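Local coordinates for SH2 domain-containing protein 3C (Homo sapiens, PDB 3T6G) that acts as an adapter in integrin-mediated cell adhesion and migration, using a Ras-GEF-like domain closed to nucleotide exchange but able to bind BCAR1, at residues A[55-58]-A[59-63]. The protein carries 2 engineered substitutions. Numbering follows the deposited sequence.
Sequences RHVT and KVDCL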
loop_
_atom_site.group_PDB
_atom_site.type_symbol
_atom_site.label_atom_id
_atom_site.label_comp_id
_atom_site.label_asym_id
_atom_site.label_seq_id
_atom_site.Cartn_x
_atom_site.Cartn_y
_atom_site.Cartn_z
ATOM N N ARG A 55 -0.593 17.600 8.434
ATOM C CA ARG A 55 -1.950 17.418 8.900
ATOM C C ARG A 55 -2.886 17.351 7.707
ATOM O O ARG A 55 -3.801 16.528 7.663
ATOM C CB ARG A 55 -2.361 18.540 9.832
ATOM C CG ARG A 55 -2.013 18.293 11.280
ATOM C CD ARG A 55 -2.701 19.328 12.177
ATOM N NE ARG A 55 -1.934 19.604 13.388
ATOM C CZ ARG A 55 -1.156 20.667 13.560
ATOM N NH1 ARG A 55 -1.050 21.579 12.600
ATOM N NH2 ARG A 55 -0.493 20.827 14.699
ATOM N N HIS A 56 -2.651 18.203 6.722
ATOM C CA HIS A 56 -3.531 18.218 5.567
ATOM C C HIS A 56 -3.544 16.920 4.750
ATOM O O HIS A 56 -4.622 16.447 4.403
ATOM C CB HIS A 56 -3.252 19.428 4.697
ATOM C CG HIS A 56 -3.864 20.685 5.235
ATOM N ND1 HIS A 56 -3.524 21.203 6.467
ATOM C CD2 HIS A 56 -4.841 21.484 4.745
ATOM C CE1 HIS A 56 -4.245 22.279 6.700
ATOM N NE2 HIS A 56 -5.049 22.479 5.667
ATOM N N VAL A 57 -2.362 16.351 4.448
ATOM C CA VAL A 57 -2.297 15.149 3.617
ATOM C C VAL A 57 -2.834 13.956 4.344
ATOM O O VAL A 57 -3.368 13.061 3.716
ATOM C CB VAL A 57 -0.878 14.683 3.269
ATOM C CG1 VAL A 57 -0.713 14.559 1.764
ATOM C CG2 VAL A 57 0.143 15.537 3.927
ATOM N N THR A 58 -2.574 13.902 5.647
ATOM C CA THR A 58 -3.010 12.807 6.465
ATOM C C THR A 58 -4.522 12.733 6.393
ATOM O O THR A 58 -5.078 11.641 6.282
ATOM C CB THR A 58 -2.606 13.006 7.907
ATOM O OG1 THR A 58 -1.189 12.901 8.009
ATOM C CG2 THR A 58 -3.238 11.928 8.773
ATOM N N LYS A 59 -5.180 13.897 6.449
ATOM C CA LYS A 59 -6.640 13.940 6.416
ATOM C C LYS A 59 -7.136 13.296 5.132
ATOM O O LYS A 59 -7.992 12.413 5.138
ATOM C CB LYS A 59 -7.138 15.377 6.478
ATOM C CG LYS A 59 -8.496 15.537 7.151
ATOM C CD LYS A 59 -9.679 15.367 6.213
ATOM C CE LYS A 59 -10.660 16.569 6.308
ATOM N NZ LYS A 59 -11.292 16.779 7.653
ATOM N N VAL A 60 -6.587 13.758 4.021
ATOM C CA VAL A 60 -7.020 13.284 2.727
ATOM C C VAL A 60 -6.658 11.807 2.562
ATOM O O VAL A 60 -7.419 11.034 2.001
ATOM C CB VAL A 60 -6.368 14.130 1.643
ATOM C CG1 VAL A 60 -6.726 13.616 0.279
ATOM C CG2 VAL A 60 -6.822 15.603 1.803
ATOM N N ASP A 61 -5.487 11.433 3.070
ATOM C CA ASP A 61 -4.968 10.093 2.940
ATOM C C ASP A 61 -5.967 9.150 3.580
ATOM O O ASP A 61 -6.336 8.110 3.023
ATOM C CB ASP A 61 -3.622 9.965 3.689
ATOM C CG ASP A 61 -2.423 10.401 2.850
ATOM O OD1 ASP A 61 -2.585 10.575 1.614
ATOM O OD2 ASP A 61 -1.312 10.554 3.441
ATOM N N CYS A 62 -6.367 9.523 4.786
ATOM C CA CYS A 62 -7.284 8.753 5.577
ATOM C C CYS A 62 -8.704 8.698 5.005
ATOM O O CYS A 62 -9.429 7.722 5.210
ATOM C CB CYS A 62 -7.293 9.310 6.979
ATOM S SG CYS A 62 -5.792 8.917 7.854
ATOM N N LEU A 63 -9.112 9.737 4.291
ATOM C CA LEU A 63 -10.443 9.712 3.690
ATOM C C LEU A 63 -10.430 8.705 2.542
ATOM O O LEU A 63 -11.368 7.928 2.377
ATOM C CB LEU A 63 -10.868 11.107 3.202
ATOM C CG LEU A 63 -11.469 12.050 4.268
ATOM C CD1 LEU A 63 -11.510 13.538 3.851
ATOM C CD2 LEU A 63 -12.889 11.612 4.653
#
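Val57 and Asp61 sit one turn apart on helix 50-64 of the all-helical Cdc25-homology (Ras-GEF) domain, and the backbone between them carries the α-helical i to i+4 ladder. Asp61 N donates to Val57 O at 2.7 Å and Cys62 N to Thr58 O at 2.9 Å, while the bond from Val60 N to His56 O is weak. The side chain of Asp61 folds back along this ladder: with CG beside its own backbone N (chi1 -85°), the carboxylate lies against the carbonyl of Val57, OD1 and OD2 each 3.3 Å from Val57 O. All three oxygens are acceptors, so the carboxylate depends on donors outside the helix: OD1 forms a salt bridge with Arg102 of helix 93-115, and OD2 is hydrogen-bonded to Ser147 of helix 145-155 and to Asn144 just before it. A short acidic side chain suits this buried place, since its two oxygens serve a guanidinium, an amide and a hydroxyl at once. An alanine here would probably leave the guanidinium of Arg102 without its buried counter-charge and the Asn144 amide without one of its acceptors. Val57 suits the same face because its compact apolar branches pack against Arg102, Ser147 and Phe277. One residue on, Thr58 divides its two branches: OG1, beside its own N (chi1 -68°), bonds to Ala54 O of the preceding turn and to Asn144, which satisfies a buried hydroxyl. The methyl, anti to that N, runs forward along the helix toward Cys62. There it lies beside the thiol sulfur, with Thr58 CG2 4.1 Å from Cys62 SG.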